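Local coordinates for protein beta-lactamase Rm3 (Uncultured bacterium, PDB 5IQK) that hydrolyses the amide bond of beta-lactam antibiotics as a zinc-dependent subclass B3 metallo-beta-lactamase and so probably confers resistance to them, at residues V26-L31 with P50-K55; V43-G48 with M175-S180; I80-G85 with I220-E225. All blocks are in the same frame, centred on the assembly; numbering follows the deposited sequence.

Contact 1: residues V26-L31 with P50-K55; sequences VGMKGL and PESAPK
Met-28, in the loop that follows strand 23-25, reaches across to segment 50-55, which runs into helix 53-62, and lays its thioether against Ser-52 and Lys-55. Its CB points toward that segment. From there Met-28 CG passes the aliphatic part of the lysine, 4.1 Å from Lys-55 CD, and the two chains run obliquely to one another. The sulfur comes next: Met-28 SD touches both partners, 4.0 Å from Ser-52 CB and 4.1 Å from Lys-55 CB. Bends at chi2 (60°) and chi3 (54°) then fold the methyl over the serine, where Met-28 CE lies 3.6 Å from Ser-52 OG. Leu-31 CD1 comes to the same hydroxyl, 4.1 Å from Ser-52 OG. Ile-56, one residue further along the helix, also touches Met-28.

The serine hydroxyl lies against the methyl while bonding to Asn-11 OD1, and Lys-55 NZ forms a salt bridge with Asp-13 and a hydrogen bond to Asn-11 O. A polar tie to the same helix runs from Val-26 O to Asn-59 ND2. Between 26-31 and 50-55 themselves the contact is van der Waals: the lysine offers its CB and CD to the thioether, the serine both CB and OG.

Contact 2: residues V43-G48 with M175-S180; sequences VLIDGG and MVYADS
This is a buried contact between the two sheets at the core of the alpha-beta/beta-alpha sandwich of the metallo-beta-lactamase fold, made where strand 42-45 of one sheet faces strand 171-178 of the other, close to the centre of the chain. Tyr-177 spans the gap and meets Ile-45 with a face of its ring and Asp-46 with its hydroxyl. The ring is thrown across the interface with CG anti to the backbone N (chi1 -171°). Ile-45 CG2 stands almost exactly over the ring centre, 3.6 Å from the centroid of Tyr-177, in a CH-pi contact; its distances to the six ring carbons are nearly equal. Trp-164 of the adjoining strand 160-168 touches both side chains.

Beyond the ring, Tyr-177 OH donates a hydrogen bond of 2.7 Å to Asp-46 OD2. The carboxylate stands nearly perpendicular to the ring, with planes 85° apart, and the oxygen is approached on its anti side, 28° out of the carboxylate plane. Ser-76 OG is also hydrogen-bonded to Asp-46 OD2, so two hydroxyl groups grip this one oxygen.

Chemically, the contact pairs a methyl over the ring face with a polar bond at the ring's end. Two hydroxyl partners would help to stabilise negative charge on the buried Asp-46; they hold OD2 in place and probably limit how far the carboxylate can turn. The side chain comes within about 7 Å of a bound zinc, nearest atom to ion.

Contact 3: residues I80-G85 with I220-E225; sequences IDHAGG and ISAHPE. With ZN (zinc ion), chain D.
Ala-222 and His-223, just past the end of strand 218-221, meet Asp-81 and His-82 of the short helix 80-83 around a zinc ion. Before them Ser-221, the last strand residue, works within its own segment: Ser-221 OG donates a 2.7 Å hydrogen bond to His-223 O, approaching from above the carbonyl plane and tying the turn back on itself. Ala-222 then points its methyl toward the helix, with Ala-222 CB 3.6 Å from His-82 CE1.

His-223 follows. Its CB does not head straight for the helix, but with CG beside the backbone N (chi1 -73°) the ring swings over and His-223 NE2 binds the zinc at 2.0 Å. From the helix, Asp-81 OD2 and His-82 NE2 bind the same ion, also at 2.0 Å each. The two imidazole rings lie obliquely, planes 73° apart. Asp-81 OD2 and the two NE2 atoms crowd together because they share the metal, not through hydrogen bonds.

Two waters complete the zinc's shell, one 2.1 Å and the other 2.4 Å from the ion. The closer water also donates a hydrogen bond to Asp-81 OD1, the oxygen not used as a ligand. Trp-10 meets the His-223 ring edge-to-face. An Asp-His-His zinc site built this way is the Zn2 site of subclass B3 metallo-beta-lactamases, alongside the three-histidine site of His-77, His-79 and His-155.

Contact 2 lies nearest the centre of the chain, about 7 Å from contact 3 and about 12 Å from contact 1 between centres; the centres of contacts 1 and 3 are about 8 Å apart. Strands 171-178 and 218-221 are parallel neighbours in one sheet, so contacts 2 and 3 approach the metal region from adjacent strand ends. Strand 42-45 of the other sheet is followed, after a short loop, by helix 53-62, joining contact 2 to contact 1. Along the chain, contact 1 closes before contact 3 opens, whereas contact 2 crosses both. Leu-31 CD2 packs against Asp-81 O, bringing the loop of contact 1 beside the zinc site. Distant parts of the sequence thus converge on the metal centre.

Contact 1: residues V26-L31 with P50-K55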
ATOM      1  N   VAL A  26      -7.942  -1.166   8.315  1.00 18.68           N
ATOM      2  CA  VAL A  26      -9.174  -1.853   7.918  1.00 16.43           C
ATOM      3  C   VAL A  26      -8.900  -2.999   6.939  1.00 17.46           C
ATOM      4  O   VAL A  26      -9.815  -3.474   6.254  1.00 19.49           O
ATOM      5  CB  VAL A  26     -10.192  -0.875   7.281  1.00 20.44           C
ATOM      6  CG1 VAL A  26     -10.709   0.103   8.322  1.00 19.94           C
ATOM      7  CG2 VAL A  26      -9.567  -0.131   6.121  1.00 19.56           C
ATOM      8  N   GLY A  27      -7.647  -3.449   6.907  1.00 18.80           N
ATOM      9  CA  GLY A  27      -7.222  -4.489   5.990  1.00 17.48           C
ATOM     10  C   GLY A  27      -7.356  -5.912   6.521  1.00 19.92           C
ATOM     11  O   GLY A  27      -8.196  -6.211   7.379  1.00 18.15           O
ATOM     12  N   MET A  28      -6.525  -6.799   5.972  1.00 20.37           N
ATOM     13  CA  MET A  28      -6.576  -8.234   6.244  1.00 16.90           C
ATOM     14  C   MET A  28      -5.262  -8.681   6.894  1.00 17.39           C
ATOM     15  O   MET A  28      -4.374  -7.865   7.131  1.00 18.55           O
ATOM     16  CB  MET A  28      -6.823  -9.021   4.943  1.00 19.34           C
ATOM     17  CG  MET A  28      -8.231  -8.906   4.355  1.00 18.44           C
ATOM     18  SD  MET A  28      -8.756  -7.226   3.911  1.00 21.42           S
ATOM     19  CE  MET A  28      -7.420  -6.701   2.826  1.00 19.29           C
ATOM     20  N   LYS A  29      -5.116  -9.975   7.160  1.00 18.82           N
ATOM     21  CA  LYS A  29      -3.918 -10.456   7.836  1.00 17.23           C
ATOM     22  C   LYS A  29      -2.642 -10.261   6.996  1.00 18.51           C
ATOM     23  O   LYS A  29      -1.554 -10.097   7.549  1.00 17.02           O
ATOM     24  CB  LYS A  29      -4.068 -11.927   8.206  1.00 25.45           C
ATOM     25  CG  LYS A  29      -3.194 -12.344   9.371  1.00 28.53           C
ATOM     26  CD  LYS A  29      -3.645 -11.689  10.659  1.00 31.08           C
ATOM     27  CE  LYS A  29      -4.878 -12.375  11.241  1.00 32.67           C
ATOM     28  NZ  LYS A  29      -5.394 -11.700  12.459  1.00 32.35           N
ATOM     29  N   GLY A  30      -2.768 -10.296   5.676  1.00 18.42           N
ATOM     30  CA  GLY A  30      -1.579 -10.237   4.830  1.00 17.81           C
ATOM     31  C   GLY A  30      -1.562  -9.114   3.817  1.00 20.73           C
ATOM     32  O   GLY A  30      -0.617  -9.023   3.022  1.00 18.72           O
ATOM     33  N   LEU A  31      -2.591  -8.261   3.845  1.00 17.90           N
ATOM     34  CA  LEU A  31      -2.739  -7.150   2.894  1.00 15.58           C
ATOM     35  C   LEU A  31      -3.303  -5.923   3.599  1.00 15.61           C
ATOM     36  O   LEU A  31      -4.386  -5.998   4.181  1.00 19.48           O
ATOM     37  CB  LEU A  31      -3.667  -7.551   1.748  1.00 16.81           C
ATOM     38  CG  LEU A  31      -3.243  -8.757   0.906  1.00 17.32           C
ATOM     39  CD1 LEU A  31      -4.397  -9.191   0.015  1.00 17.78           C
ATOM     40  CD2 LEU A  31      -2.014  -8.401   0.084  1.00 20.37           C
ATOM     41  N   PRO A  50      -9.609  -8.847  -5.052  1.00 19.53           N
ATOM     42  CA  PRO A  50     -11.034  -8.642  -5.332  1.00 22.35           C
ATOM     43  C   PRO A  50     -11.903  -9.121  -4.185  1.00 22.47           C
ATOM     44  O   PRO A  50     -12.874  -8.443  -3.848  1.00 22.96           O
ATOM     45  CB  PRO A  50     -11.268  -9.476  -6.589  1.00 23.67           C
ATOM     46  CG  PRO A  50      -9.931  -9.447  -7.282  1.00 20.68           C
ATOM     47  CD  PRO A  50      -8.926  -9.527  -6.169  1.00 19.88           C
ATOM     48  N   GLU A  51     -11.541 -10.251  -3.581  1.00 21.16           N
ATOM     49  CA  GLU A  51     -12.305 -10.787  -2.463  1.00 23.76           C
ATOM     50  C   GLU A  51     -11.993 -10.070  -1.139  1.00 23.38           C
ATOM     51  O   GLU A  51     -12.566 -10.407  -0.091  1.00 22.76           O
ATOM     52  CB  GLU A  51     -12.067 -12.304  -2.332  1.00 22.97           C
ATOM     53  CG  GLU A  51     -10.619 -12.708  -2.051  1.00 23.88           C
ATOM     54  CD  GLU A  51      -9.803 -13.004  -3.309  1.00 24.00           C
ATOM     55  OE1 GLU A  51      -9.988 -12.326  -4.348  1.00 24.83           O
ATOM     56  OE2 GLU A  51      -8.959 -13.923  -3.252  1.00 26.63           O
ATOM     57  N   SER A  52     -11.119  -9.070  -1.180  1.00 20.91           N
ATOM     58  CA  SER A  52     -10.855  -8.267   0.007  1.00 20.44           C
ATOM     59  C   SER A  52     -11.858  -7.147   0.188  1.00 20.11           C
ATOM     60  O   SER A  52     -12.074  -6.703   1.308  1.00 22.29           O
ATOM     61  CB  SER A  52      -9.460  -7.654  -0.033  1.00 21.53           C
ATOM     62  OG  SER A  52      -8.469  -8.655  -0.057  1.00 20.42           O
ATOM     63  N   ALA A  53     -12.459  -6.684  -0.905  1.00 20.19           N
ATOM     64  CA  ALA A  53     -13.338  -5.521  -0.852  1.00 22.73           C
ATOM     65  C   ALA A  53     -14.485  -5.662   0.165  1.00 22.08           C
ATOM     66  O   ALA A  53     -14.713  -4.743   0.948  1.00 23.81           O
ATOM     67  CB  ALA A  53     -13.892  -5.212  -2.247  1.00 24.74           C
ATOM     68  N   PRO A  54     -15.191  -6.816   0.186  1.00 22.86           N
ATOM     69  CA  PRO A  54     -16.244  -6.900   1.209  1.00 23.32           C
ATOM     70  C   PRO A  54     -15.715  -6.886   2.639  1.00 23.43           C
ATOM     71  O   PRO A  54     -16.426  -6.456   3.553  1.00 23.27           O
ATOM     72  CB  PRO A  54     -16.937  -8.237   0.912  1.00 25.44           C
ATOM     73  CG  PRO A  54     -16.494  -8.634  -0.441  1.00 29.24           C
ATOM     74  CD  PRO A  54     -15.194  -7.983  -0.711  1.00 24.61           C
ATOM     75  N   LYS A  55     -14.504  -7.386   2.835  1.00 24.60           N
ATOM     76  CA  LYS A  55     -13.907  -7.424   4.158  1.00 20.44           C
ATOM     77  C   LYS A  55     -13.516  -6.030   4.595  1.00 23.27           C
ATOM     78  O   LYS A  55     -13.746  -5.650   5.739  1.00 25.63           O
ATOM     79  CB  LYS A  55     -12.702  -8.353   4.175  1.00 21.36           C
ATOM     80  CG  LYS A  55     -13.077  -9.808   3.973  1.00 26.08           C
ATOM     81  CD  LYS A  55     -11.937 -10.735   4.346  1.00 23.57           C
ATOM     82  CE  LYS A  55     -12.304 -12.174   4.104  1.00 25.07           C
ATOM     83  NZ  LYS A  55     -11.326 -13.107   4.766  1.00 21.97           N
TER

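Contact 2: residues V43-G48 with M175-S180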
ATOM      1  N   VAL A  43     -10.478   9.146   3.559  1.00 20.74           N
ATOM      2  CA  VAL A  43      -9.544   8.632   2.563  1.00 15.96           C
ATOM      3  C   VAL A  43      -9.294   7.164   2.871  1.00 21.55           C
ATOM      4  O   VAL A  43      -9.128   6.790   4.034  1.00 21.25           O
ATOM      5  CB  VAL A  43      -8.227   9.400   2.569  1.00 21.58           C
ATOM      6  CG1 VAL A  43      -7.251   8.809   1.522  1.00 22.24           C
ATOM      7  CG2 VAL A  43      -8.481  10.873   2.283  1.00 23.02           C
ATOM      8  N   LEU A  44      -9.309   6.335   1.828  1.00 20.09           N
ATOM      9  CA  LEU A  44      -9.046   4.908   1.969  1.00 17.71           C
ATOM     10  C   LEU A  44      -7.833   4.566   1.139  1.00 20.88           C
ATOM     11  O   LEU A  44      -7.741   4.989  -0.006  1.00 21.93           O
ATOM     12  CB  LEU A  44     -10.255   4.080   1.535  1.00 22.26           C
ATOM     13  CG  LEU A  44     -10.151   2.563   1.642  1.00 22.03           C
ATOM     14  CD1 LEU A  44      -9.934   2.163   3.090  1.00 22.24           C
ATOM     15  CD2 LEU A  44     -11.405   1.905   1.083  1.00 24.68           C
ATOM     16  N   ILE A  45      -6.892   3.844   1.733  1.00 20.44           N
ATOM     17  CA  ILE A  45      -5.675   3.460   1.033  1.00 20.48           C
ATOM     18  C   ILE A  45      -5.651   1.963   0.781  1.00 21.49           C
ATOM     19  O   ILE A  45      -5.677   1.165   1.721  1.00 20.86           O
ATOM     20  CB  ILE A  45      -4.417   3.875   1.813  1.00 18.98           C
ATOM     21  CG1 ILE A  45      -4.490   5.360   2.179  1.00 20.83           C
ATOM     22  CG2 ILE A  45      -3.153   3.610   0.993  1.00 18.27           C
ATOM     23  CD1 ILE A  45      -3.272   5.861   2.910  1.00 20.37           C
ATOM     24  N   ASP A  46      -5.608   1.624  -0.511  1.00 18.55           N
ATOM     25  CA  ASP A  46      -5.523   0.265  -1.057  1.00 19.90           C
ATOM     26  C   ASP A  46      -6.805  -0.552  -0.872  1.00 23.01           C
ATOM     27  O   ASP A  46      -7.638  -0.267   0.003  1.00 20.94           O
ATOM     28  CB  ASP A  46      -4.323  -0.471  -0.472  1.00 21.07           C
ATOM     29  CG  ASP A  46      -3.097  -0.379  -1.371  1.00 24.56           C
ATOM     30  OD1 ASP A  46      -3.225   0.154  -2.499  1.00 20.29           O
ATOM     31  OD2 ASP A  46      -2.020  -0.865  -0.961  1.00 23.48           O
ATOM     32  N   GLY A  47      -6.961  -1.551  -1.738  1.00 19.81           N
ATOM     33  CA  GLY A  47      -8.209  -2.283  -1.859  1.00 18.32           C
ATOM     34  C   GLY A  47      -8.091  -3.798  -1.776  1.00 18.40           C
ATOM     35  O   GLY A  47      -9.092  -4.511  -1.903  1.00 20.42           O
ATOM     36  N   GLY A  48      -6.879  -4.294  -1.548  1.00 19.02           N
ATOM     37  CA  GLY A  48      -6.663  -5.728  -1.389  1.00 16.29           C
ATOM     38  C   GLY A  48      -6.984  -6.495  -2.655  1.00 18.32           C
ATOM     39  O   GLY A  48      -7.021  -5.913  -3.741  1.00 19.11           O
ATOM     40  N   MET A 175       2.674  10.023   9.433  1.00 23.05           N
ATOM     41  CA  MET A 175       2.218   8.702   9.033  1.00 21.12           C
ATOM     42  C   MET A 175       2.787   8.365   7.672  1.00 22.51           C
ATOM     43  O   MET A 175       2.916   9.226   6.803  1.00 21.65           O
ATOM     44  CB  MET A 175       0.697   8.633   8.981  1.00 20.71           C
ATOM     45  CG  MET A 175       0.007   9.356  10.130  1.00 25.81           C
ATOM     46  SD  MET A 175       0.375   8.662  11.752  1.00 25.87           S
ATOM     47  CE  MET A 175      -0.648   7.191  11.701  1.00 24.09           C
ATOM     48  N   VAL A 176       3.131   7.100   7.494  1.00 19.75           N
ATOM     49  CA  VAL A 176       3.685   6.638   6.232  1.00 19.50           C
ATOM     50  C   VAL A 176       3.011   5.338   5.836  1.00 20.06           C
ATOM     51  O   VAL A 176       2.974   4.395   6.626  1.00 20.35           O
ATOM     52  CB  VAL A 176       5.214   6.418   6.322  1.00 20.21           C
ATOM     53  CG1 VAL A 176       5.748   5.870   4.984  1.00 19.07           C
ATOM     54  CG2 VAL A 176       5.937   7.726   6.685  1.00 23.47           C
ATOM     55  N   TYR A 177       2.480   5.293   4.614  1.00 19.62           N
ATOM     56  CA  TYR A 177       2.036   4.052   4.005  1.00 18.11           C
ATOM     57  C   TYR A 177       3.069   3.722   2.943  1.00 17.03           C
ATOM     58  O   TYR A 177       3.124   4.399   1.917  1.00 16.31           O
ATOM     59  CB  TYR A 177       0.636   4.188   3.388  1.00 18.29           C
ATOM     60  CG  TYR A 177       0.027   2.876   2.921  1.00 17.31           C
ATOM     61  CD1 TYR A 177      -0.850   2.168   3.736  1.00 19.57           C
ATOM     62  CD2 TYR A 177       0.339   2.335   1.674  1.00 20.71           C
ATOM     63  CE1 TYR A 177      -1.413   0.972   3.323  1.00 17.42           C
ATOM     64  CE2 TYR A 177      -0.210   1.128   1.254  1.00 19.50           C
ATOM     65  CZ  TYR A 177      -1.088   0.459   2.080  1.00 19.86           C
ATOM     66  OH  TYR A 177      -1.641  -0.727   1.665  1.00 21.66           O
ATOM     67  N   ALA A 178       3.909   2.726   3.210  1.00 16.41           N
ATOM     68  CA  ALA A 178       5.012   2.406   2.304  1.00 19.16           C
ATOM     69  C   ALA A 178       4.624   1.294   1.357  1.00 17.73           C
ATOM     70  O   ALA A 178       4.135   0.241   1.769  1.00 17.51           O
ATOM     71  CB  ALA A 178       6.255   2.020   3.082  1.00 19.43           C
ATOM     72  N   ASP A 179       4.837   1.539   0.074  1.00 17.10           N
ATOM     73  CA  ASP A 179       4.589   0.509  -0.906  1.00 19.04           C
ATOM     74  C   ASP A 179       5.592  -0.629  -0.749  1.00 18.70           C
ATOM     75  O   ASP A 179       6.661  -0.463  -0.154  1.00 19.59           O
ATOM     76  CB  ASP A 179       4.664   1.076  -2.326  1.00 18.85           C
ATOM     77  CG  ASP A 179       4.086   0.118  -3.352  1.00 19.75           C
ATOM     78  OD1 ASP A 179       3.307  -0.791  -2.944  1.00 21.25           O
ATOM     79  OD2 ASP A 179       4.416   0.256  -4.539  1.00 21.27           O
ATOM     80  N   SER A 180       5.236  -1.784  -1.289  1.00 15.84           N
ATOM     81  CA  SER A 180       6.192  -2.884  -1.449  1.00 20.19           C
ATOM     82  C   SER A 180       7.422  -2.408  -2.192  1.00 19.89           C
ATOM     83  O   SER A 180       7.294  -1.727  -3.204  1.00 19.65           O
ATOM     84  CB  SER A 180       5.557  -4.037  -2.229  1.00 19.54           C
ATOM     85  OG  SER A 180       4.405  -4.520  -1.570  1.00 23.08           O
TER

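Contact 3: residues I80-G85 with I220-E225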
ATOM      1  N   ILE A  80      -2.739  -7.273  -8.386  1.00 15.23           N
ATOM      2  CA  ILE A  80      -4.088  -7.686  -8.006  1.00 17.75           C
ATOM      3  C   ILE A  80      -4.328  -7.708  -6.492  1.00 15.41           C
ATOM      4  O   ILE A  80      -5.460  -7.516  -6.046  1.00 17.53           O
ATOM      5  CB  ILE A  80      -4.418  -9.084  -8.614  1.00 17.36           C
ATOM      6  CG1 ILE A  80      -5.878  -9.473  -8.359  1.00 18.17           C
ATOM      7  CG2 ILE A  80      -3.459 -10.160  -8.087  1.00 19.08           C
ATOM      8  CD1 ILE A  80      -6.380 -10.607  -9.256  1.00 21.29           C
ATOM      9  N   ASP A  81      -3.291  -7.936  -5.691  1.00 16.30           N
ATOM     10  CA  ASP A  81      -3.504  -8.040  -4.249  1.00 17.79           C
ATOM     11  C   ASP A  81      -3.580  -6.675  -3.557  1.00 18.52           C
ATOM     12  O   ASP A  81      -3.740  -6.631  -2.335  1.00 16.37           O
ATOM     13  CB  ASP A  81      -2.413  -8.897  -3.582  1.00 19.63           C
ATOM     14  CG  ASP A  81      -0.999  -8.394  -3.874  1.00 20.54           C
ATOM     15  OD1 ASP A  81      -0.751  -8.012  -5.031  1.00 17.75           O
ATOM     16  OD2 ASP A  81      -0.140  -8.387  -2.957  1.00 16.71           O
ATOM     17  N   HIS A  82      -3.469  -5.581  -4.323  1.00 17.57           N
ATOM     18  CA  HIS A  82      -3.669  -4.224  -3.783  1.00 16.89           C
ATOM     19  C   HIS A  82      -4.744  -3.475  -4.573  1.00 17.94           C
ATOM     20  O   HIS A  82      -5.435  -2.591  -4.046  1.00 21.87           O
ATOM     21  CB  HIS A  82      -2.331  -3.453  -3.790  1.00 18.33           C
ATOM     22  CG  HIS A  82      -1.231  -4.183  -3.083  1.00 19.91           C
ATOM     23  ND1 HIS A  82      -1.068  -4.134  -1.714  1.00 20.92           N
ATOM     24  CD2 HIS A  82      -0.302  -5.054  -3.541  1.00 16.69           C
ATOM     25  CE1 HIS A  82      -0.062  -4.915  -1.364  1.00 22.39           C
ATOM     26  NE2 HIS A  82       0.424  -5.486  -2.453  1.00 17.50           N
ATOM     27  N   ALA A  83      -4.898  -3.840  -5.838  1.00 19.94           N
ATOM     28  CA  ALA A  83      -5.800  -3.124  -6.729  1.00 20.33           C
ATOM     29  C   ALA A  83      -7.058  -3.908  -7.073  1.00 20.53           C
ATOM     30  O   ALA A  83      -8.009  -3.338  -7.610  1.00 20.69           O
ATOM     31  CB  ALA A  83      -5.054  -2.724  -8.031  1.00 18.47           C
ATOM     32  N   GLY A  84      -7.067  -5.206  -6.763  1.00 20.76           N
ATOM     33  CA  GLY A  84      -8.176  -6.077  -7.122  1.00 19.97           C
ATOM     34  C   GLY A  84      -9.523  -5.697  -6.522  1.00 20.27           C
ATOM     35  O   GLY A  84     -10.575  -5.917  -7.130  1.00 22.81           O
ATOM     36  N   GLY A  85      -9.503  -5.136  -5.320  1.00 17.70           N
ATOM     37  CA  GLY A  85     -10.740  -4.770  -4.647  1.00 18.94           C
ATOM     38  C   GLY A  85     -11.200  -3.359  -4.983  1.00 21.66           C
ATOM     39  O   GLY A  85     -12.259  -2.920  -4.539  1.00 21.17           O
ATOM     40  N   ILE A 220       2.907   1.963   8.097  1.00 19.24           N
ATOM     41  CA  ILE A 220       2.141   0.813   7.640  1.00 17.97           C
ATOM     42  C   ILE A 220       2.676   0.394   6.264  1.00 19.87           C
ATOM     43  O   ILE A 220       2.678   1.193   5.322  1.00 19.79           O
ATOM     44  CB  ILE A 220       0.636   1.102   7.534  1.00 21.19           C
ATOM     45  CG1 ILE A 220       0.081   1.652   8.855  1.00 23.01           C
ATOM     46  CG2 ILE A 220      -0.111  -0.163   7.125  1.00 18.46           C
ATOM     47  CD1 ILE A 220       0.038   3.172   8.903  1.00 25.67           C
ATOM     48  N   SER A 221       3.147  -0.840   6.146  1.00 19.68           N
ATOM     49  CA  SER A 221       3.606  -1.347   4.845  1.00 18.12           C
ATOM     50  C   SER A 221       2.472  -2.059   4.106  1.00 18.17           C
ATOM     51  O   SER A 221       1.607  -2.673   4.731  1.00 18.30           O
ATOM     52  CB  SER A 221       4.795  -2.299   5.021  1.00 16.57           C
ATOM     53  OG  SER A 221       4.498  -3.261   6.017  1.00 19.49           O
ATOM     54  N   ALA A 222       2.502  -1.993   2.775  1.00 18.48           N
ATOM     55  CA  ALA A 222       1.454  -2.569   1.933  1.00 16.65           C
ATOM     56  C   ALA A 222       1.195  -4.033   2.294  1.00 19.96           C
ATOM     57  O   ALA A 222       0.044  -4.475   2.329  1.00 17.57           O
ATOM     58  CB  ALA A 222       1.833  -2.431   0.455  1.00 19.67           C
ATOM     59  N   HIS A 223       2.263  -4.772   2.584  1.00 18.59           N
ATOM     60  CA  HIS A 223       2.123  -6.082   3.232  1.00 19.52           C
ATOM     61  C   HIS A 223       2.480  -5.877   4.702  1.00 15.69           C
ATOM     62  O   HIS A 223       3.641  -5.606   5.015  1.00 18.25           O
ATOM     63  CB  HIS A 223       3.031  -7.138   2.565  1.00 16.52           C
ATOM     64  CG  HIS A 223       2.552  -7.586   1.219  1.00 22.59           C
ATOM     65  ND1 HIS A 223       1.973  -8.820   1.001  1.00 22.96           N
ATOM     66  CD2 HIS A 223       2.577  -6.965   0.017  1.00 18.55           C
ATOM     67  CE1 HIS A 223       1.641  -8.929  -0.272  1.00 17.45           C
ATOM     68  NE2 HIS A 223       2.015  -7.823  -0.895  1.00 18.87           N
ATOM     69  N   PRO A 224       1.481  -5.964   5.609  1.00 19.86           N
ATOM     70  CA  PRO A 224       1.639  -5.481   6.991  1.00 19.93           C
ATOM     71  C   PRO A 224       2.772  -6.151   7.779  1.00 22.41           C
ATOM     72  O   PRO A 224       3.416  -5.457   8.557  1.00 21.78           O
ATOM     73  CB  PRO A 224       0.267  -5.774   7.633  1.00 20.33           C
ATOM     74  CG  PRO A 224      -0.360  -6.814   6.771  1.00 21.23           C
ATOM     75  CD  PRO A 224       0.137  -6.519   5.377  1.00 15.51           C
ATOM     76  N   GLU A 225       3.036  -7.443   7.583  1.00 21.85           N
ATOM     77  CA  GLU A 225       4.096  -8.094   8.346  1.00 22.88           C
ATOM     78  C   GLU A 225       5.475  -7.515   8.021  1.00 19.48           C
ATOM     79  O   GLU A 225       6.405  -7.674   8.808  1.00 22.75           O
ATOM     80  CB  GLU A 225       4.106  -9.613   8.109  1.00 28.98           C
ATOM     81  CG  GLU A 225       2.915 -10.147   7.339  1.00 32.56           C
ATOM     82  CD  GLU A 225       2.969  -9.793   5.862  1.00 30.15           C
ATOM     83  OE1 GLU A 225       1.964  -9.268   5.346  1.00 25.43           O
ATOM     84  OE2 GLU A 225       4.017 -10.035   5.223  1.00 39.70           O
TER
HETATM   85 ZN    ZN D 402       1.431  -7.200  -2.735  1.00 18.09          ZN
HETATM   86  O   HOH W   1       2.311  -7.686  -4.588  1.00 20.81           O
HETATM   87  O   HOH W   2       3.644  -6.429  -3.141  1.00 32.30           O